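Local coordinates for uncharacterized protein (Bacteroides caccae, PDB 3NO2) that is of unknown function but folds as a six-bladed beta-propeller with a segment resembling the Mal s 1 allergenic protein family, at residues K35-N40 and Y54-K59; V161-T166 and C187-N192; K242-V247 and V256-D261. One frame throughout, in Å; residues are numbered along the deposited sequence. Where two conformers were deposited one is given.

Overall arrangement
The three contacts sample separate sectors of a propeller built from six four-stranded antiparallel sheets. They follow one another along the chain, each closing before the next opens; no two of them touch, and their centres lie about 26 Å (1 to 2), 25 Å (1 to 3) and 23 Å (2 to 3) apart. Contacts 1 and 2 sit on opposite sides of the chain's centre. Contact 1 fixes the loop between strands 26-32 and 41-44 against the turn entering strand 57-61. Contact 2 packs an outermost strand, 157-162, of one sheet on strand 187-191 of the next, joining adjacent blades. Contact 3 is internal to one blade, in the hairpin 246-249/255-259.

Contact 1 (K35-N40 and Y54-K59); sequences KGWECN and YSKGAK
Glu-38 N donates to Tyr-54 O at 3.1 Å, the N-H fairly straight (162°) but arriving from above the carbonyl plane, and the nearest CA atoms are those of Cys-39 and Tyr-54, 4.5 Å apart. The same Tyr-54 O takes a weak bond from Lys-56 N. The side chains of Trp-37 and Tyr-54 run alongside each other in the same direction, with the tyrosine ring stacked on one face of the indole and its centroid 3.6 Å from that of the six-membered ring. The planes are tilted by 28°; the finer overlap is doubtful, since some carbons are modelled too close and Tyr-54 was deposited in two conformers. Gly-57 O lies over the opposite face of the Tyr-54 ring, toward the rim. Lys-56 bends at chi2 and chi4, bringing NZ back to Gly-36 O in a weak bond of 3.1 Å. A water donates to Glu-38 OE1 at 2.7 Å and is hydrogen-bonded to Ser-55 OG. Glu-38 OE2 is met by Asn-40 ND2 at 3.1 Å, from above the carboxylate plane; Ser-12 and a citrate, probably from the crystallisation liquor, share that oxygen. A loop linking two propeller blades thus packs on the turn between strands 50-53 and 57-61 of the blade it leads into. Tyr-54 OH bonds Asn-70 and Lys-59 NZ pairs with Glu-67, both on strand 67-72, and Ser-55 touches strand 78-84 of the next blade.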
# COMPACT_ATOMS: atom_id res chain seq x y z
N LYS A 35 -6.28 1.59 -19.79
CA LYS A 35 -7.64 1.16 -19.57
C LYS A 35 -7.69 -0.17 -18.90
O LYS A 35 -7.11 -1.17 -19.34
CB LYS A 35 -8.37 1.09 -20.91
CG LYS A 35 -9.86 0.79 -20.77
CD LYS A 35 -10.57 0.74 -22.13
CE LYS A 35 -12.07 0.40 -21.98
NZ LYS A 35 -12.69 0.15 -23.34
N GLY A 36 -8.43 -0.22 -17.78
CA GLY A 36 -8.55 -1.45 -17.02
C GLY A 36 -7.49 -1.62 -15.93
O GLY A 36 -7.58 -2.57 -15.12
N TRP A 37 -6.49 -0.74 -15.90
CA TRP A 37 -5.46 -0.82 -14.87
C TRP A 37 -5.95 -0.20 -13.56
O TRP A 37 -6.78 0.71 -13.56
CB TRP A 37 -4.17 -0.14 -15.36
CG TRP A 37 -3.43 -0.89 -16.41
CD1 TRP A 37 -3.91 -1.93 -17.18
CD2 TRP A 37 -2.10 -0.64 -16.88
NE1 TRP A 37 -2.97 -2.34 -18.07
CE2 TRP A 37 -1.84 -1.59 -17.90
CE3 TRP A 37 -1.07 0.23 -16.52
CZ2 TRP A 37 -0.61 -1.65 -18.58
CZ3 TRP A 37 0.13 0.17 -17.19
CH2 TRP A 37 0.36 -0.76 -18.19
N GLU A 38 -5.49 -0.72 -12.45
CA GLU A 38 -5.81 -0.22 -11.13
C GLU A 38 -4.54 -0.30 -10.33
O GLU A 38 -4.02 -1.41 -10.14
CB GLU A 38 -6.90 -1.05 -10.44
CG GLU A 38 -7.30 -0.51 -9.08
CD GLU A 38 -8.11 -1.41 -8.21
OE1 GLU A 38 -8.16 -2.65 -8.41
OE2 GLU A 38 -8.69 -0.87 -7.21
N CYS A 39 -4.03 0.84 -9.84
CA CYS A 39 -2.80 0.91 -9.07
C CYS A 39 -3.06 1.18 -7.61
O CYS A 39 -3.52 2.26 -7.23
CB CYS A 39 -1.86 1.98 -9.62
SG CYS A 39 -0.36 2.16 -8.64
N ASN A 40 -2.80 0.15 -6.79
CA ASN A 40 -2.83 0.25 -5.32
C ASN A 40 -1.49 0.10 -4.64
O ASN A 40 -1.46 0.12 -3.42
CB ASN A 40 -3.83 -0.77 -4.74
CG ASN A 40 -5.28 -0.37 -5.00
OD1 ASN A 40 -5.72 0.71 -4.51
ND2 ASN A 40 -6.03 -1.20 -5.71
N TYR A 54 -0.51 -2.80 -11.24
CA TYR A 54 -1.56 -2.22 -12.04
C TYR A 54 -2.72 -3.17 -12.34
O TYR A 54 -3.50 -2.95 -13.28
CB TYR A 54 -1.01 -1.56 -13.29
CG TYR A 54 -0.27 -2.45 -14.27
CD1 TYR A 54 -0.94 -3.07 -15.30
CD2 TYR A 54 1.11 -2.58 -14.23
CE1 TYR A 54 -0.28 -3.85 -16.24
CE2 TYR A 54 1.79 -3.37 -15.17
CZ TYR A 54 1.07 -4.00 -16.15
OH TYR A 54 1.70 -4.76 -17.12
N SER A 55 -2.84 -4.21 -11.50
CA SER A 55 -3.92 -5.22 -11.57
C SER A 55 -3.66 -6.24 -12.64
O SER A 55 -3.58 -7.45 -12.38
CB SER A 55 -5.33 -4.61 -11.65
OG SER A 55 -6.28 -5.62 -11.29
N LYS A 56 -3.44 -5.80 -13.87
CA LYS A 56 -3.06 -6.72 -14.95
C LYS A 56 -1.61 -7.14 -14.87
O LYS A 56 -1.21 -8.06 -15.60
CB LYS A 56 -3.37 -6.08 -16.32
CG LYS A 56 -4.84 -5.74 -16.53
CD LYS A 56 -5.76 -6.90 -16.31
CE LYS A 56 -7.20 -6.63 -16.76
NZ LYS A 56 -7.82 -5.51 -16.10
N GLY A 57 -0.82 -6.60 -13.96
CA GLY A 57 0.60 -6.96 -13.84
C GLY A 57 1.30 -6.02 -12.90
O GLY A 57 0.65 -5.22 -12.21
N ALA A 58 2.62 -6.12 -12.83
CA ALA A 58 3.49 -5.18 -12.11
C ALA A 58 4.70 -4.95 -12.97
O ALA A 58 5.14 -5.87 -13.69
CB ALA A 58 3.93 -5.75 -10.73
N LYS A 59 5.23 -3.75 -12.92
CA LYS A 59 6.40 -3.44 -13.72
C LYS A 59 7.32 -2.47 -13.02
O LYS A 59 6.89 -1.73 -12.10
CB LYS A 59 6.06 -2.95 -15.08
CG LYS A 59 5.41 -1.59 -15.15
CD LYS A 59 5.21 -1.11 -16.60
CE LYS A 59 4.18 -1.98 -17.35
NZ LYS A 59 4.12 -1.62 -18.79
O HOH W 1 -8.51 -4.17 -10.65

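Contact 2 (V161-T166 and C187-N192); sequences VKLSGT and CFVQLN
Val-161 and Leu-191 pass alongside each other with opposite headings, CG1 of the valine meeting CD1 of the leucine at 3.9 Å in one of two deposited valine conformers. The chains run almost antiparallel here, with end-to-end directions 171° apart, yet they stay too distant for backbone pairing: even Leu-163 and Val-189 keep their CA atoms 8.3 Å apart. Side chains alone bridge that gap. Leu-163 is the hub, since one of its methyls, CD2, touches both Val-189 CG2, at 4.0 Å, and Leu-191 CD2, at 4.3 Å. With CG of Leu-163 opposite its carbonyl carbon (chi1 -63°), the branch is carried across to this pair. Val-180 of strand 178-181 packs against Leu-163, Val-189 and Leu-191, and Val-148 backs Val-161 and Leu-163 from strand 147-151 of their own sheet, making this the close-packed part, a seam of aliphatic groups between neighbouring propeller blades. The other end is looser: Ser-164, partly exposed and deposited in two conformers, makes a single approach, OG to the buried Cys-187 SG at 4.1 Å. With methyl groups as the main currency and nothing polar bonding directly between the segments, the two blades are held here by apolar, non-directional packing.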
# COMPACT_ATOMS: atom_id res chain seq x y z
N VAL A 161 -5.27 -13.10 12.58
CA VAL A 161 -5.98 -12.26 13.51
C VAL A 161 -7.15 -11.61 12.80
O VAL A 161 -7.09 -11.25 11.62
CB VAL A 161 -5.06 -11.21 14.16
CG1 VAL A 161 -4.39 -10.37 13.11
CG2 VAL A 161 -5.82 -10.37 15.21
N LYS A 162 -8.25 -11.52 13.52
CA LYS A 162 -9.46 -10.90 13.03
C LYS A 162 -9.43 -9.39 13.33
O LYS A 162 -9.17 -8.98 14.47
CB LYS A 162 -10.71 -11.53 13.68
CG LYS A 162 -10.97 -12.96 13.31
CD LYS A 162 -11.40 -13.07 11.84
CE LYS A 162 -11.59 -14.52 11.34
NZ LYS A 162 -11.86 -14.45 9.88
N LEU A 163 -9.70 -8.59 12.31
CA LEU A 163 -9.74 -7.14 12.42
C LEU A 163 -11.13 -6.64 12.09
O LEU A 163 -12.11 -7.31 12.42
CB LEU A 163 -8.66 -6.60 11.48
CG LEU A 163 -7.24 -7.03 11.86
CD1 LEU A 163 -6.25 -6.38 10.87
CD2 LEU A 163 -6.89 -6.70 13.30
N SER A 164 -11.23 -5.54 11.38
CA SER A 164 -12.51 -5.00 10.98
C SER A 164 -12.30 -4.35 9.65
O SER A 164 -11.16 -4.17 9.20
CB SER A 164 -13.00 -3.99 11.99
OG SER A 164 -12.15 -2.82 12.04
N GLY A 165 -13.40 -4.01 9.01
CA GLY A 165 -13.33 -3.34 7.75
C GLY A 165 -12.74 -4.18 6.64
O GLY A 165 -13.04 -5.37 6.48
N THR A 166 -11.89 -3.54 5.83
CA THR A 166 -11.29 -4.12 4.65
C THR A 166 -9.79 -3.86 4.71
O THR A 166 -9.26 -2.91 4.10
CB THR A 166 -11.94 -3.56 3.36
OG1 THR A 166 -12.09 -2.13 3.43
CG2 THR A 166 -13.32 -4.18 3.17
N CYS A 187 -10.11 3.33 10.16
CA CYS A 187 -9.19 3.22 11.26
C CYS A 187 -7.97 2.41 10.85
O CYS A 187 -7.90 1.78 9.78
CB CYS A 187 -9.85 2.54 12.48
SG CYS A 187 -10.24 0.79 12.25
N PHE A 188 -6.97 2.42 11.71
CA PHE A 188 -5.91 1.45 11.66
C PHE A 188 -5.63 0.88 13.03
O PHE A 188 -6.06 1.46 14.05
CB PHE A 188 -4.64 2.03 11.02
CG PHE A 188 -3.99 3.17 11.74
CD1 PHE A 188 -2.98 2.94 12.67
CD2 PHE A 188 -4.30 4.47 11.41
CE1 PHE A 188 -2.32 4.01 13.25
CE2 PHE A 188 -3.63 5.53 12.01
CZ PHE A 188 -2.66 5.29 12.91
N VAL A 189 -4.95 -0.24 13.09
CA VAL A 189 -4.61 -0.87 14.37
C VAL A 189 -3.11 -1.08 14.45
O VAL A 189 -2.42 -1.12 13.43
CB VAL A 189 -5.34 -2.20 14.59
CG1 VAL A 189 -6.86 -1.98 14.63
CG2 VAL A 189 -4.92 -3.21 13.49
N GLN A 190 -2.60 -1.17 15.68
CA GLN A 190 -1.26 -1.61 15.95
C GLN A 190 -1.32 -3.02 16.52
O GLN A 190 -2.07 -3.24 17.50
CB GLN A 190 -0.60 -0.63 16.92
CG GLN A 190 0.84 -0.99 17.26
CD GLN A 190 1.51 0.05 18.15
OE1 GLN A 190 1.14 1.22 18.13
NE2 GLN A 190 2.52 -0.37 18.92
N LEU A 191 -0.56 -3.93 15.92
CA LEU A 191 -0.46 -5.32 16.35
C LEU A 191 0.88 -5.60 17.00
O LEU A 191 1.92 -5.27 16.44
CB LEU A 191 -0.58 -6.28 15.17
CG LEU A 191 -1.89 -6.26 14.42
CD1 LEU A 191 -1.87 -7.39 13.34
CD2 LEU A 191 -3.07 -6.41 15.34
N ASN A 192 0.83 -6.24 18.17
CA ASN A 192 2.05 -6.59 18.92
C ASN A 192 2.74 -7.72 18.21
O ASN A 192 2.08 -8.70 17.80
CB ASN A 192 1.73 -6.99 20.37
CG ASN A 192 2.98 -7.35 21.20
OD1 ASN A 192 3.32 -8.53 21.34
ND2 ASN A 192 3.66 -6.34 21.75

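Contact 3 (K242-V247 and V256-D261); sequences KHPQLV and VWQLND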
# COMPACT_ATOMS: atom_id res chain seq x y z
N LYS A 242 -13.77 19.33 1.47
CA LYS A 242 -12.30 19.45 1.24
C LYS A 242 -11.59 18.60 2.29
O LYS A 242 -11.05 19.08 3.30
CB LYS A 242 -11.84 20.91 1.26
CG LYS A 242 -12.49 21.73 0.14
CD LYS A 242 -12.26 23.22 0.35
CE LYS A 242 -13.15 24.05 -0.59
NZ LYS A 242 -12.76 23.80 -1.99
N HIS A 243 -11.63 17.30 2.01
CA HIS A 243 -10.99 16.29 2.83
C HIS A 243 -9.68 15.88 2.17
O HIS A 243 -9.66 15.61 0.98
CB HIS A 243 -11.88 15.08 2.94
CG HIS A 243 -13.21 15.40 3.53
ND1 HIS A 243 -13.36 15.69 4.86
CD2 HIS A 243 -14.43 15.54 2.96
CE1 HIS A 243 -14.63 15.97 5.10
NE2 HIS A 243 -15.30 15.88 3.97
N PRO A 244 -8.58 15.94 2.91
CA PRO A 244 -7.29 15.69 2.28
C PRO A 244 -7.14 14.28 1.72
O PRO A 244 -7.58 13.28 2.32
CB PRO A 244 -6.29 15.91 3.40
CG PRO A 244 -7.07 15.69 4.67
CD PRO A 244 -8.45 16.21 4.36
N GLN A 245 -6.51 14.21 0.55
CA GLN A 245 -6.15 12.95 -0.04
C GLN A 245 -5.05 12.23 0.72
O GLN A 245 -4.97 10.98 0.73
CB GLN A 245 -5.70 13.12 -1.48
CG GLN A 245 -6.74 13.55 -2.49
CD GLN A 245 -7.27 14.95 -2.29
OE1 GLN A 245 -6.47 15.87 -2.03
NE2 GLN A 245 -8.59 15.15 -2.37
N LEU A 246 -4.19 12.98 1.38
CA LEU A 246 -2.98 12.47 1.99
C LEU A 246 -2.68 13.40 3.17
O LEU A 246 -2.74 14.61 3.04
CB LEU A 246 -1.83 12.48 0.98
CG LEU A 246 -0.47 12.13 1.53
CD1 LEU A 246 -0.44 10.67 1.98
CD2 LEU A 246 0.66 12.41 0.48
N VAL A 247 -2.41 12.81 4.34
CA VAL A 247 -1.95 13.56 5.51
C VAL A 247 -0.67 12.99 6.05
O VAL A 247 -0.39 11.79 5.92
CB VAL A 247 -3.01 13.62 6.64
CG1 VAL A 247 -4.29 14.32 6.17
CG2 VAL A 247 -3.33 12.24 7.22
N VAL A 256 0.06 17.65 10.39
CA VAL A 256 1.09 18.67 10.24
C VAL A 256 1.32 19.11 8.81
O VAL A 256 1.96 20.14 8.55
CB VAL A 256 2.44 18.27 10.92
CG1 VAL A 256 2.22 18.11 12.45
CG2 VAL A 256 3.01 17.03 10.27
N TRP A 257 0.83 18.32 7.86
CA TRP A 257 1.00 18.58 6.43
C TRP A 257 -0.05 17.76 5.67
O TRP A 257 -0.42 16.68 6.15
CB TRP A 257 2.43 18.25 5.97
CG TRP A 257 2.67 18.35 4.49
CD1 TRP A 257 3.12 19.43 3.80
CD2 TRP A 257 2.46 17.32 3.51
NE1 TRP A 257 3.19 19.16 2.47
CE2 TRP A 257 2.82 17.86 2.26
CE3 TRP A 257 2.03 15.99 3.56
CZ2 TRP A 257 2.75 17.13 1.10
CZ3 TRP A 257 1.98 15.26 2.41
CH2 TRP A 257 2.33 15.83 1.18
N GLN A 258 -0.56 18.27 4.56
CA GLN A 258 -1.53 17.52 3.80
C GLN A 258 -1.58 17.95 2.35
O GLN A 258 -1.21 19.08 2.02
CB GLN A 258 -2.93 17.68 4.41
CG GLN A 258 -3.50 19.12 4.35
CD GLN A 258 -4.75 19.23 5.16
OE1 GLN A 258 -5.87 18.99 4.66
NE2 GLN A 258 -4.59 19.61 6.45
N LEU A 259 -2.08 17.04 1.52
CA LEU A 259 -2.56 17.34 0.17
C LEU A 259 -4.07 17.36 0.21
O LEU A 259 -4.67 16.39 0.73
CB LEU A 259 -2.12 16.26 -0.84
CG LEU A 259 -0.62 16.08 -1.00
CD1 LEU A 259 -0.34 15.00 -2.05
CD2 LEU A 259 0.12 17.41 -1.35
N ASN A 260 -4.68 18.43 -0.27
CA ASN A 260 -6.11 18.62 -0.14
C ASN A 260 -6.60 19.42 -1.35
O ASN A 260 -6.82 20.65 -1.29
CB ASN A 260 -6.44 19.35 1.18
CG ASN A 260 -7.92 19.33 1.51
OD1 ASN A 260 -8.76 18.94 0.70
ND2 ASN A 260 -8.24 19.71 2.74
N ASP A 261 -6.78 18.73 -2.47
CA ASP A 261 -7.21 19.35 -3.72
C ASP A 261 -7.61 18.20 -4.65
O ASP A 261 -6.77 17.54 -5.23
CB ASP A 261 -6.13 20.22 -4.31
CG ASP A 261 -6.62 21.04 -5.49
OD1 ASP A 261 -7.54 20.56 -6.17
OD2 ASP A 261 -6.08 22.14 -5.75
O HOH W 2 -10.14 17.55 -1.31
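Asn-260 reaches back across Pro-244 to Lys-242, where its ND2 donates to the backbone O at 2.9 Å. The bond is straight (161°) and nearly in the amide plane of the asparagine, although it meets the carbonyl from above its plane. A second acceptor serves the same ND2: Gln-258 OE1, 3.1 Å away within the same segment. With CG anti to the backbone N (chi1 -168°), the amide of Asn-260 is carried out towards both. Its OD1 lies 2.8 Å from a water that probably donates to it, though other acceptors are in reach; that water accepts from Gln-245 NE2. Gln-245 OE1 takes the backbone N-H of Asp-261 directly, at 2.9 Å and nearly linear (167°), whereas its NE2 reaches Asn-260 only through the water. Further along, Leu-259 N donates to Leu-246 O at 2.9 Å, while Gln-245 N gives only a weak bond to Leu-259 O. Two residues, Gln-245 and Leu-246, thus stand against the one Leu-259: a classic beta bulge, set where this antiparallel hairpin at the edge of a propeller blade begins to pair. Beyond it Val-247 and Gln-258 form a non-hydrogen-bonded pair, their side chains on the face away from Leu-246 and Leu-259. On the leucine face, Leu-246 CD2 touches Leu-259 CD1 and meets the edge of the Trp-257 ring at CZ3, 3.7 Å off. That ring also makes cation-pi contacts with Lys-22 and Lys-25; Lys-25 NZ additionally bonds Gln-258 O. Pro-244 O, just before strand 246-249, accepts from Asn-230 ND2.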